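Local atomic coordinates of FERM, RhoGEF and pleckstrin domain protein 2 (Danio rerio, PDB entry 6D21), a protein that probably activates RAC1 as a guanine nucleotide exchange factor in semaphorin and integrin signalling, this piece being its N-terminal, membrane-targeting FERM domain. Residues D107-R112 with M146-P151; G111-T116 with R184-F189; A124-Q129 with T168-A173; G133-L138 with E162-H167. All blocks are in the same frame, centred on the assembly; numbering follows the deposited sequence.

Overall arrangement
All four contacts lie in the central helical lobe of the FERM domain. Contacts 1 and 2 both use the end of helix 94-110 and the loop after it, and sit nearer the centre of the chain; both are largely apolar, with no direct hydrogen bond between their segments, though a water spans contact 2. Contacts 3 and 4, whose centres are about 9 Å apart, lie farther out, around the end of helix 117-132, and rely on amide, imidazole, backbone and water-mediated bonds. They share a water, and Asp134 and His164 reach from contact 4 to residues of contact 3. Each of the four mixes buried with exposed residues.

Contact 1 of 4, residues D107-R112 with M146-P151; sequences DLLDGR and MNKLLP
Gln153 OE1 accepts from the backbone N atoms of Leu149 and Leu150 and so holds the loop that lies against Leu108 and Leu109 in the last turn of helix 94-110. Leu149 O faces that helix, 3.6 Å from Leu109 CA. Across the segments the contact is apolar. Leu108 and Leu150 lie side by side and point the same way, toward helix 117-132, with Leu108 CG 3.6 Å from Leu150 CD2. The first torsion of Leu108 places CG opposite its own N (chi1 -164°), which turns the branch in among Leu150, Leu123 and the carbonyl of Leu149. With an alanine here, Leu150 CD2 would probably lose its apolar mate and a gap would open between the loop, Leu123 and the helix. Leu109 runs at about a right angle to Lys148, CD1 resting 3.6 Å from the aliphatic CG. The ring of Pro151 meets two carbonyls at the helix end: its CD is 3.3 Å from Leu108 O and its CG 3.4 Å from Leu109 O. Gly111 then leaves the helix with positive phi, and Asp110 OD1 accepts from Arg112 N at 3.2 Å, an Asx turn. The contact lays the connection between helices 137-146 and 157-164 against the C-terminal turn of helix 94-110, within the acyl-CoA-binding-protein-like F2 lobe of the FERM fold.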
loop_
_atom_site.group_PDB
_atom_site.type_symbol
_atom_site.label_atom_id
_atom_site.label_comp_id
_atom_site.label_asym_id
_atom_site.label_seq_id
_atom_site.Cartn_x
_atom_site.Cartn_y
_atom_site.Cartn_z
ATOM N N ASP A 107 0.766 7.285 -0.336
ATOM C CA ASP A 107 -0.420 7.091 0.488
ATOM C C ASP A 107 -0.825 8.390 1.172
ATOM O O ASP A 107 -2.010 8.667 1.357
ATOM C CB ASP A 107 -0.168 6.004 1.551
ATOM C CG ASP A 107 -0.082 4.589 0.946
ATOM O OD1 ASP A 107 -0.321 4.443 -0.273
ATOM O OD2 ASP A 107 0.223 3.624 1.694
ATOM N N LEU A 108 0.172 9.182 1.550
ATOM C CA LEU A 108 -0.078 10.448 2.256
ATOM C C LEU A 108 -0.772 11.417 1.319
ATOM O O LEU A 108 -1.748 12.065 1.676
ATOM C CB LEU A 108 1.241 11.040 2.759
ATOM C CG LEU A 108 1.283 12.144 3.808
ATOM C CD1 LEU A 108 0.528 11.758 5.094
ATOM C CD2 LEU A 108 2.746 12.483 4.092
ATOM N N LEU A 109 -0.271 11.498 0.096
ATOM C CA LEU A 109 -0.852 12.409 -0.876
ATOM C C LEU A 109 -2.237 11.970 -1.355
ATOM O O LEU A 109 -3.103 12.817 -1.580
ATOM C CB LEU A 109 0.074 12.564 -2.076
ATOM C CG LEU A 109 -0.475 13.425 -3.213
ATOM C CD1 LEU A 109 -0.783 14.831 -2.731
ATOM C CD2 LEU A 109 0.523 13.446 -4.364
ATOM N N ASP A 110 -2.476 10.670 -1.509
ATOM C CA ASP A 110 -3.769 10.292 -2.087
ATOM C C ASP A 110 -4.784 9.931 -1.006
ATOM O O ASP A 110 -5.903 9.529 -1.308
ATOM C CB ASP A 110 -3.618 9.165 -3.134
ATOM C CG ASP A 110 -3.196 7.827 -2.551
ATOM O OD1 ASP A 110 -3.311 7.609 -1.330
ATOM O OD2 ASP A 110 -2.754 6.965 -3.349
ATOM N N GLY A 111 -4.382 10.085 0.253
ATOM C CA GLY A 111 -5.304 10.021 1.371
ATOM C C GLY A 111 -5.550 8.644 1.948
ATOM O O GLY A 111 -6.379 8.489 2.844
ATOM N N ARG A 112 -4.843 7.638 1.447
ATOM C CA ARG A 112 -4.939 6.315 2.045
ATOM C C ARG A 112 -4.430 6.390 3.478
ATOM O O ARG A 112 -5.045 5.868 4.408
ATOM C CB ARG A 112 -4.144 5.282 1.248
ATOM C CG ARG A 112 -4.622 5.093 -0.176
ATOM C CD ARG A 112 -4.387 3.676 -0.645
ATOM N NE ARG A 112 -5.582 2.857 -0.488
ATOM C CZ ARG A 112 -6.325 2.428 -1.502
ATOM N NH1 ARG A 112 -5.972 2.722 -2.745
ATOM N NH2 ARG A 112 -7.408 1.693 -1.276
ATOM N N MET A 146 5.905 23.767 -5.862
ATOM C CA MET A 146 5.933 22.900 -7.042
ATOM C C MET A 146 5.848 21.407 -6.738
ATOM O O MET A 146 5.801 20.594 -7.658
ATOM C CB MET A 146 7.199 23.172 -7.853
ATOM C CG MET A 146 7.234 24.567 -8.457
ATOM S SD MET A 146 5.827 24.918 -9.537
ATOM C CE MET A 146 6.116 23.756 -10.870
ATOM N N ASN A 147 5.831 21.045 -5.456
ATOM C CA ASN A 147 5.629 19.656 -5.049
ATOM C C ASN A 147 4.482 19.513 -4.054
ATOM O O ASN A 147 4.458 20.185 -3.026
ATOM C CB ASN A 147 6.906 19.085 -4.431
ATOM C CG ASN A 147 8.051 19.026 -5.409
ATOM O OD1 ASN A 147 8.370 17.961 -5.940
ATOM N ND2 ASN A 147 8.683 20.172 -5.654
ATOM N N LYS A 148 3.540 18.628 -4.335
ATOM C CA LYS A 148 2.455 18.424 -3.399
ATOM C C LYS A 148 2.676 17.138 -2.609
ATOM O O LYS A 148 2.853 16.071 -3.179
ATOM C CB LYS A 148 1.110 18.410 -4.129
ATOM C CG LYS A 148 -0.073 18.329 -3.185
ATOM C CD LYS A 148 -1.373 18.664 -3.883
ATOM C CE LYS A 148 -2.260 19.499 -2.967
ATOM N NZ LYS A 148 -3.632 18.936 -2.877
ATOM N N LEU A 149 2.708 17.266 -1.288
ATOM C CA LEU A 149 2.943 16.130 -0.398
ATOM C C LEU A 149 1.686 15.769 0.374
ATOM O O LEU A 149 1.486 14.615 0.753
ATOM C CB LEU A 149 4.068 16.452 0.577
ATOM C CG LEU A 149 5.347 16.930 -0.092
ATOM C CD1 LEU A 149 6.245 17.657 0.888
ATOM C CD2 LEU A 149 6.053 15.736 -0.693
ATOM N N LEU A 150 0.840 16.770 0.611
ATOM C CA LEU A 150 -0.383 16.600 1.395
ATOM C C LEU A 150 -1.598 16.981 0.561
ATOM O O LEU A 150 -1.518 17.881 -0.253
ATOM C CB LEU A 150 -0.327 17.466 2.676
ATOM C CG LEU A 150 0.889 17.247 3.577
ATOM C CD1 LEU A 150 0.757 18.003 4.902
ATOM C CD2 LEU A 150 1.055 15.765 3.829
ATOM N N PRO A 151 -2.732 16.303 0.773
ATOM C CA PRO A 151 -3.943 16.608 0.003
ATOM C C PRO A 151 -4.376 18.081 0.156
ATOM O O PRO A 151 -4.701 18.717 -0.840
ATOM C CB PRO A 151 -4.984 15.654 0.596
ATOM C CG PRO A 151 -4.175 14.519 1.196
ATOM C CD PRO A 151 -2.902 15.148 1.679
#

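Contact 2 of 4, residues G111-T116 with R184-F189; sequences GRLSCT and RKLEMF
An inverse gamma turn centred on Leu113 faces a type I beta turn, Leu186 to Phe189, which is closed by Phe189 N to Leu186 O at 3.2 Å. Leu113 reaches across with CD1, which lies 4.1 Å from Met188 CB and 4.2 Å from Leu186 CD1. Met188 carries the other half of the contact. Its chain folds at both outer torsions (chi2 -68°, chi3 -74°), curling along the backbone of 112-114 so that CE comes 3.6 Å from Arg112 O and CG 3.6 Å from Ser114 OG. These are van der Waals approaches to oxygen. The two loops belong to the FERM central lobe: one links helix 94-110 to helix 117-132, the other leads from helix 172-183 into the first strand of the PH-like lobe. His219 of that lobe touches both Ser114 and Met188, while the ring of Phe189 makes an edge-to-face stack with Phe84. One water spans the two backbones, donating to Ser114 O at 2.8 Å and accepting from Met188 N at 3.1 Å. Beyond it, Cys115 presents CB to Leu186 CD1 at 4.3 Å, and Leu186 continues onto Thr119 and Leu123 of helix 117-132.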
loop_
_atom_site.group_PDB
_atom_site.type_symbol
_atom_site.label_atom_id
_atom_site.label_comp_id
_atom_site.label_asym_id
_atom_site.label_seq_id
_atom_site.Cartn_x
_atom_site.Cartn_y
_atom_site.Cartn_z
ATOM N N GLY A 111 -4.382 10.085 0.253
ATOM C CA GLY A 111 -5.304 10.021 1.371
ATOM C C GLY A 111 -5.550 8.644 1.948
ATOM O O GLY A 111 -6.379 8.489 2.844
ATOM N N ARG A 112 -4.843 7.638 1.447
ATOM C CA ARG A 112 -4.939 6.315 2.045
ATOM C C ARG A 112 -4.430 6.390 3.478
ATOM O O ARG A 112 -5.045 5.868 4.408
ATOM C CB ARG A 112 -4.144 5.282 1.248
ATOM C CG ARG A 112 -4.622 5.093 -0.176
ATOM C CD ARG A 112 -4.387 3.676 -0.645
ATOM N NE ARG A 112 -5.582 2.857 -0.488
ATOM C CZ ARG A 112 -6.325 2.428 -1.502
ATOM N NH1 ARG A 112 -5.972 2.722 -2.745
ATOM N NH2 ARG A 112 -7.408 1.693 -1.276
ATOM N N LEU A 113 -3.300 7.061 3.648
ATOM C CA LEU A 113 -2.724 7.251 4.972
ATOM C C LEU A 113 -3.309 8.497 5.615
ATOM O O LEU A 113 -2.740 9.582 5.501
ATOM C CB LEU A 113 -1.202 7.380 4.878
ATOM C CG LEU A 113 -0.503 7.592 6.215
ATOM C CD1 LEU A 113 -0.811 6.416 7.136
ATOM C CD2 LEU A 113 0.982 7.772 6.006
ATOM N N SER A 114 -4.464 8.365 6.251
ATOM C CA SER A 114 -5.010 9.502 6.982
ATOM C C SER A 114 -4.405 9.525 8.381
ATOM O O SER A 114 -4.158 8.477 8.979
ATOM C CB SER A 114 -6.537 9.446 7.053
ATOM O OG SER A 114 -6.957 8.204 7.576
ATOM N N CYS A 115 -4.153 10.733 8.886
ATOM C CA CYS A 115 -3.560 10.931 10.204
ATOM C C CYS A 115 -3.829 12.366 10.634
ATOM O O CYS A 115 -4.455 13.135 9.894
ATOM C CB CYS A 115 -2.058 10.641 10.172
ATOM S SG CYS A 115 -1.142 11.538 8.867
ATOM N N THR A 116 -3.359 12.748 11.814
ATOM C CA THR A 116 -3.562 14.130 12.262
ATOM C C THR A 116 -2.742 15.071 11.380
ATOM O O THR A 116 -1.814 14.650 10.701
ATOM C CB THR A 116 -3.168 14.334 13.749
ATOM O OG1 THR A 116 -1.793 13.975 13.939
ATOM C CG2 THR A 116 -4.032 13.463 14.651
ATOM N N ARG A 184 5.028 3.651 10.719
ATOM C CA ARG A 184 4.683 2.309 11.158
ATOM C C ARG A 184 3.889 2.333 12.463
ATOM O O ARG A 184 3.295 1.327 12.842
ATOM C CB ARG A 184 5.934 1.451 11.328
ATOM C CG ARG A 184 6.744 1.786 12.566
ATOM C CD ARG A 184 7.503 0.574 13.046
ATOM N NE ARG A 184 8.351 0.891 14.179
ATOM C CZ ARG A 184 8.057 0.593 15.439
ATOM N NH1 ARG A 184 8.896 0.932 16.403
ATOM N NH2 ARG A 184 6.929 -0.043 15.737
ATOM N N LYS A 185 3.871 3.480 13.144
ATOM C CA LYS A 185 3.174 3.587 14.422
ATOM C C LYS A 185 1.788 4.197 14.267
ATOM O O LYS A 185 1.126 4.491 15.254
ATOM C CB LYS A 185 4.013 4.406 15.420
ATOM C CG LYS A 185 5.281 3.678 15.866
ATOM C CD LYS A 185 5.954 4.356 17.050
ATOM C CE LYS A 185 7.212 5.104 16.636
ATOM N NZ LYS A 185 8.325 4.167 16.310
ATOM N N LEU A 186 1.355 4.395 13.022
ATOM C CA LEU A 186 0.038 4.965 12.750
ATOM C C LEU A 186 -0.984 3.877 12.477
ATOM O O LEU A 186 -0.687 2.877 11.826
ATOM C CB LEU A 186 0.095 5.921 11.559
ATOM C CG LEU A 186 1.091 7.065 11.764
ATOM C CD1 LEU A 186 1.198 7.900 10.492
ATOM C CD2 LEU A 186 0.662 7.931 12.981
ATOM N N GLU A 187 -2.197 4.096 12.963
ATOM C CA GLU A 187 -3.276 3.134 12.819
ATOM C C GLU A 187 -3.581 2.809 11.364
ATOM O O GLU A 187 -3.928 1.670 11.035
ATOM C CB GLU A 187 -4.533 3.673 13.506
ATOM C CG GLU A 187 -5.680 2.700 13.598
ATOM C CD GLU A 187 -6.868 3.296 14.330
ATOM O OE1 GLU A 187 -7.185 2.809 15.434
ATOM O OE2 GLU A 187 -7.477 4.258 13.807
ATOM N N MET A 188 -3.446 3.800 10.484
ATOM C CA MET A 188 -3.784 3.596 9.083
ATOM C C MET A 188 -2.623 3.126 8.185
ATOM O O MET A 188 -2.801 2.981 6.977
ATOM C CB MET A 188 -4.365 4.887 8.498
ATOM C CG MET A 188 -5.710 5.232 9.114
ATOM S SD MET A 188 -6.927 3.994 8.603
ATOM C CE MET A 188 -7.170 4.485 6.895
ATOM N N PHE A 189 -1.444 2.926 8.759
ATOM C CA PHE A 189 -0.290 2.476 7.993
ATOM C C PHE A 189 -0.540 1.106 7.373
ATOM O O PHE A 189 -0.855 0.154 8.082
ATOM C CB PHE A 189 0.957 2.418 8.873
ATOM C CG PHE A 189 2.165 1.796 8.189
ATOM C CD1 PHE A 189 2.796 2.443 7.135
ATOM C CD2 PHE A 189 2.656 0.568 8.598
ATOM C CE1 PHE A 189 3.903 1.875 6.510
ATOM C CE2 PHE A 189 3.771 -0.006 7.978
ATOM C CZ PHE A 189 4.388 0.650 6.946
HETATM O O HOH W 1 -3.372 6.860 11.105
#

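Contact 3 of 4, residues A124-Q129 with T168-A173; sequences ASHLVQ and TGQTPA
Helix 117-132 runs past the loop that leads into helix 172-183, the backbones coming closest at Gln129 and Pro172, whose CA atoms are 7.0 Å apart. Gln129 makes the direct bond: its NE2 donates to the backbone O of Gln170 at 3.2 Å, with an N-H...O angle of 153°. The donor arrives in the carbonyl plane, on a lone pair (C=O...N angle 135°), although the oxygen is tilted somewhat out of the Gln129 amide plane. NE2 also bonds Asp134 OD1, its strongest partner, which in turn accepts from Gly169 N. At the other end of the amide, OE1 accepts from a water at 2.9 Å and, weakly, from His164 NE2; the same water has a weak link to Thr168 OG1. A second water donates both to Gln129 O at 2.6 Å and to Gln170 O at 3.0 Å, giving the Gln170 carbonyl two donors. About one turn earlier in helix 117-132 lies His126, toward which the side chain of Gln170 stretches out beyond CG. Its OE1 stands at the ring edge, 3.9 Å from His126 CE1, with the amide and ring planes only 26° apart, while the His126 ring stacks with His167. Just beyond Gln170, Thr171 caps the new helix through Glu174 N. The buried amide of Gln129 is thus probably held in one orientation: turned over, OE1 would face two acceptors, Gln170 O and Asp134 OD1, and NE2 the weak donor His164 NE2, though the water could adapt.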
loop_
_atom_site.group_PDB
_atom_site.type_symbol
_atom_site.label_atom_id
_atom_site.label_comp_id
_atom_site.label_asym_id
_atom_site.label_seq_id
_atom_site.Cartn_x
_atom_site.Cartn_y
_atom_site.Cartn_z
ATOM N N ALA A 124 5.880 14.954 6.203
ATOM C CA ALA A 124 6.250 15.770 5.054
ATOM C C ALA A 124 7.612 16.458 5.274
ATOM O O ALA A 124 8.408 16.596 4.337
ATOM C CB ALA A 124 5.160 16.810 4.766
ATOM N N SER A 125 7.882 16.877 6.512
ATOM C CA SER A 125 9.128 17.589 6.809
ATOM C C SER A 125 10.337 16.678 6.611
ATOM O O SER A 125 11.376 17.127 6.148
ATOM C CB SER A 125 9.122 18.164 8.227
ATOM O OG SER A 125 9.365 17.178 9.216
ATOM N N HIS A 126 10.206 15.401 6.957
ATOM C CA HIS A 126 11.271 14.432 6.670
ATOM C C HIS A 126 11.386 14.113 5.182
ATOM O O HIS A 126 12.490 13.908 4.653
ATOM C CB HIS A 126 11.051 13.136 7.451
ATOM C CG HIS A 126 11.386 13.255 8.900
ATOM N ND1 HIS A 126 12.672 13.473 9.347
ATOM C CD2 HIS A 126 10.600 13.226 10.002
ATOM C CE1 HIS A 126 12.666 13.554 10.665
ATOM N NE2 HIS A 126 11.423 13.409 11.087
ATOM N N LEU A 127 10.242 14.058 4.510
ATOM C CA LEU A 127 10.240 13.850 3.074
ATOM C C LEU A 127 10.949 15.011 2.368
ATOM O O LEU A 127 11.675 14.805 1.397
ATOM C CB LEU A 127 8.812 13.671 2.563
ATOM C CG LEU A 127 8.156 12.340 2.975
ATOM C CD1 LEU A 127 6.675 12.338 2.582
ATOM C CD2 LEU A 127 8.861 11.134 2.321
ATOM N N VAL A 128 10.778 16.226 2.869
ATOM C CA VAL A 128 11.474 17.358 2.263
ATOM C C VAL A 128 12.986 17.231 2.519
ATOM O O VAL A 128 13.800 17.488 1.629
ATOM C CB VAL A 128 10.956 18.724 2.788
ATOM C CG1 VAL A 128 11.795 19.857 2.240
ATOM C CG2 VAL A 128 9.495 18.949 2.397
ATOM N N GLN A 129 13.355 16.811 3.725
ATOM C CA GLN A 129 14.760 16.654 4.068
ATOM C C GLN A 129 15.400 15.649 3.124
ATOM O O GLN A 129 16.517 15.860 2.651
ATOM C CB GLN A 129 14.929 16.205 5.524
ATOM C CG GLN A 129 16.380 16.102 6.001
ATOM C CD GLN A 129 17.077 17.461 6.061
ATOM O OE1 GLN A 129 16.475 18.467 6.447
ATOM N NE2 GLN A 129 18.352 17.493 5.675
ATOM N N THR A 168 18.419 19.258 10.362
ATOM C CA THR A 168 19.669 19.684 9.730
ATOM C C THR A 168 20.721 18.581 9.748
ATOM O O THR A 168 20.940 17.940 10.779
ATOM C CB THR A 168 20.242 20.937 10.412
ATOM O OG1 THR A 168 19.323 22.020 10.239
ATOM C CG2 THR A 168 21.564 21.313 9.793
ATOM N N GLY A 169 21.335 18.347 8.590
ATOM C CA GLY A 169 22.410 17.375 8.475
ATOM C C GLY A 169 21.976 15.945 8.177
ATOM O O GLY A 169 22.809 15.088 7.872
ATOM N N GLN A 170 20.680 15.663 8.256
ATOM C CA GLN A 170 20.238 14.292 8.039
ATOM C C GLN A 170 20.244 13.907 6.561
ATOM O O GLN A 170 19.726 14.626 5.696
ATOM C CB GLN A 170 18.857 14.071 8.644
ATOM C CG GLN A 170 18.908 13.929 10.152
ATOM C CD GLN A 170 17.534 13.928 10.778
ATOM O OE1 GLN A 170 16.582 13.363 10.223
ATOM N NE2 GLN A 170 17.416 14.574 11.939
ATOM N N THR A 171 20.856 12.759 6.297
ATOM C CA THR A 171 20.991 12.200 4.960
ATOM C C THR A 171 19.649 11.682 4.454
ATOM O O THR A 171 18.739 11.482 5.247
ATOM C CB THR A 171 22.020 11.047 4.968
ATOM O OG1 THR A 171 21.491 9.941 5.712
ATOM C CG2 THR A 171 23.330 11.505 5.616
ATOM N N PRO A 172 19.518 11.471 3.130
ATOM C CA PRO A 172 18.310 10.836 2.579
ATOM C C PRO A 172 17.974 9.478 3.205
ATOM O O PRO A 172 16.802 9.198 3.455
ATOM C CB PRO A 172 18.652 10.677 1.098
ATOM C CG PRO A 172 19.540 11.855 0.816
ATOM C CD PRO A 172 20.382 12.020 2.066
ATOM N N ALA A 173 18.977 8.648 3.466
ATOM C CA ALA A 173 18.725 7.341 4.077
ATOM C C ALA A 173 18.225 7.476 5.513
ATOM O O ALA A 173 17.351 6.720 5.944
ATOM C CB ALA A 173 19.985 6.467 4.037
HETATM O O HOH W 2 17.046 20.878 7.994
HETATM O O HOH W 3 18.878 14.779 2.811
#

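Contact 4 of 4, residues G133-L138 with E162-H167; sequences GDYDDL and ELHRRH
Tyr135 and His164 both carry CG opposite their backbone N (chi1 171° and -178°), and these torsions send each side chain toward the other segment, from loop 133-136 on one side and the last part of helix 157-164 on the other. His164 NE2 donates to Gly133 O at 2.8 Å, the oxygen lying in the ring plane but the bond bent to 140°. ND1 bonds Asp140 OD2, so acceptors at both nitrogens may favour a protonated ring. Over its face sits Tyr135, with CB 4.3 Å from the centroid of the His164 ring in a CH-pi contact. The contact lies at the outer end of the FERM central lobe, where helix 117-132 ends and loop 133-136 leads into helix 137-146; Asp136 is the N-cap of the latter and bonds Ala139 N. The tyrosine ring is clasped from both faces: Arg165 CG stands over its centre in a CH-pi contact, 3.5 Å from the centroid of the Tyr135 ring, and Asp137 N covers the opposite face nearer the rim. Farther along, Arg165 NE lies 3.2 Å from Tyr135 CE2, its guanidinium steeply inclined to the ring. A serine in place of Tyr135 is likely to leave the Arg165 chain without its aromatic platform, free to swing. One water joins the backbones, accepting from Tyr135 N at 2.9 Å and donating to His164 O at 2.7 Å.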
loop_
_atom_site.group_PDB
_atom_site.type_symbol
_atom_site.label_atom_id
_atom_site.label_comp_id
_atom_site.label_asym_id
_atom_site.label_seq_id
_atom_site.Cartn_x
_atom_site.Cartn_y
_atom_site.Cartn_z
ATOM N N GLY A 133 17.432 18.223 1.096
ATOM C CA GLY A 133 18.440 18.509 2.108
ATOM C C GLY A 133 18.034 19.469 3.216
ATOM O O GLY A 133 16.860 19.551 3.574
ATOM N N ASP A 134 19.011 20.200 3.755
ATOM C CA ASP A 134 18.804 21.057 4.929
ATOM C C ASP A 134 17.804 22.204 4.694
ATOM O O ASP A 134 17.513 22.578 3.550
ATOM C CB ASP A 134 20.143 21.638 5.403
ATOM C CG ASP A 134 21.053 20.593 6.059
ATOM O OD1 ASP A 134 20.596 19.456 6.342
ATOM O OD2 ASP A 134 22.235 20.927 6.313
ATOM N N TYR A 135 17.280 22.757 5.788
ATOM C CA TYR A 135 16.327 23.867 5.709
ATOM C C TYR A 135 16.928 25.131 5.095
ATOM O O TYR A 135 18.005 25.586 5.489
ATOM C CB TYR A 135 15.767 24.213 7.094
ATOM C CG TYR A 135 14.955 25.496 7.096
ATOM C CD1 TYR A 135 13.652 25.518 6.607
ATOM C CD2 TYR A 135 15.495 26.689 7.573
ATOM C CE1 TYR A 135 12.909 26.691 6.598
ATOM C CE2 TYR A 135 14.758 27.866 7.567
ATOM C CZ TYR A 135 13.466 27.860 7.081
ATOM O OH TYR A 135 12.728 29.025 7.070
ATOM N N ASP A 136 16.203 25.683 4.128
ATOM C CA ASP A 136 16.493 26.986 3.535
ATOM C C ASP A 136 15.151 27.648 3.293
ATOM O O ASP A 136 14.259 27.026 2.720
ATOM C CB ASP A 136 17.291 26.844 2.231
ATOM C CG ASP A 136 17.477 28.172 1.496
ATOM O OD1 ASP A 136 18.440 28.899 1.814
ATOM O OD2 ASP A 136 16.673 28.478 0.588
ATOM N N ASP A 137 14.991 28.881 3.756
ATOM C CA ASP A 137 13.719 29.580 3.621
ATOM C C ASP A 137 13.213 29.585 2.183
ATOM O O ASP A 137 12.096 29.144 1.916
ATOM C CB ASP A 137 13.832 31.021 4.119
ATOM C CG ASP A 137 12.503 31.748 4.077
ATOM O OD1 ASP A 137 11.452 31.064 4.080
ATOM O OD2 ASP A 137 12.503 32.998 4.048
ATOM N N LEU A 138 14.046 30.076 1.269
ATOM C CA LEU A 138 13.661 30.255 -0.132
ATOM C C LEU A 138 13.465 28.936 -0.886
ATOM O O LEU A 138 12.532 28.810 -1.682
ATOM C CB LEU A 138 14.708 31.113 -0.861
ATOM C CG LEU A 138 14.903 32.551 -0.365
ATOM C CD1 LEU A 138 16.083 33.236 -1.060
ATOM C CD2 LEU A 138 13.629 33.361 -0.556
ATOM N N GLU A 162 8.755 24.745 9.491
ATOM C CA GLU A 162 9.156 24.855 10.883
ATOM C C GLU A 162 9.789 23.550 11.363
ATOM O O GLU A 162 10.892 23.549 11.912
ATOM C CB GLU A 162 7.946 25.227 11.751
ATOM C CG GLU A 162 8.243 25.464 13.215
ATOM C CD GLU A 162 7.003 25.873 14.008
ATOM O OE1 GLU A 162 5.889 25.902 13.433
ATOM O OE2 GLU A 162 7.148 26.172 15.213
ATOM N N LEU A 163 9.103 22.436 11.136
ATOM C CA LEU A 163 9.621 21.137 11.542
ATOM C C LEU A 163 10.886 20.742 10.762
ATOM O O LEU A 163 11.772 20.078 11.299
ATOM C CB LEU A 163 8.547 20.066 11.374
ATOM C CG LEU A 163 7.355 20.187 12.320
ATOM C CD1 LEU A 163 6.294 19.143 11.982
ATOM C CD2 LEU A 163 7.822 20.039 13.761
ATOM N N HIS A 164 10.962 21.149 9.499
ATOM C CA HIS A 164 12.121 20.840 8.663
ATOM C C HIS A 164 13.407 21.503 9.205
ATOM O O HIS A 164 14.508 21.048 8.926
ATOM C CB HIS A 164 11.853 21.274 7.221
ATOM C CG HIS A 164 12.968 20.968 6.269
ATOM N ND1 HIS A 164 13.141 21.655 5.086
ATOM C CD2 HIS A 164 13.965 20.052 6.321
ATOM C CE1 HIS A 164 14.193 21.172 4.448
ATOM N NE2 HIS A 164 14.712 20.199 5.178
ATOM N N ARG A 165 13.263 22.566 9.991
ATOM C CA ARG A 165 14.418 23.233 10.615
ATOM C C ARG A 165 15.141 22.318 11.608
ATOM O O ARG A 165 16.312 22.532 11.918
ATOM C CB ARG A 165 13.989 24.529 11.328
ATOM C CG ARG A 165 13.529 25.643 10.386
ATOM C CD ARG A 165 13.202 26.928 11.138
ATOM N NE ARG A 165 14.034 28.047 10.695
ATOM C CZ ARG A 165 14.941 28.660 11.453
ATOM N NH1 ARG A 165 15.145 28.266 12.705
ATOM N NH2 ARG A 165 15.653 29.667 10.959
ATOM N N ARG A 166 14.438 21.308 12.116
ATOM C CA ARG A 166 15.013 20.383 13.086
ATOM C C ARG A 166 15.930 19.334 12.463
ATOM O O ARG A 166 16.748 18.743 13.156
ATOM C CB ARG A 166 13.910 19.654 13.850
ATOM C CG ARG A 166 12.871 20.532 14.514
ATOM C CD ARG A 166 11.818 19.638 15.152
ATOM N NE ARG A 166 10.830 20.375 15.934
ATOM C CZ ARG A 166 9.810 19.802 16.567
ATOM N NH1 ARG A 166 9.644 18.484 16.505
ATOM N NH2 ARG A 166 8.951 20.541 17.259
ATOM N N HIS A 167 15.785 19.087 11.165
ATOM C CA HIS A 167 16.400 17.904 10.569
ATOM C C HIS A 167 17.739 18.211 9.902
ATOM O O HIS A 167 18.144 17.508 8.974
ATOM C CB HIS A 167 15.460 17.265 9.536
ATOM C CG HIS A 167 14.049 17.083 10.013
ATOM N ND1 HIS A 167 13.725 16.826 11.328
ATOM C CD2 HIS A 167 12.876 17.113 9.336
ATOM C CE1 HIS A 167 12.413 16.709 11.442
ATOM N NE2 HIS A 167 11.875 16.874 10.248
HETATM O O HOH W 2 17.046 20.878 7.994
#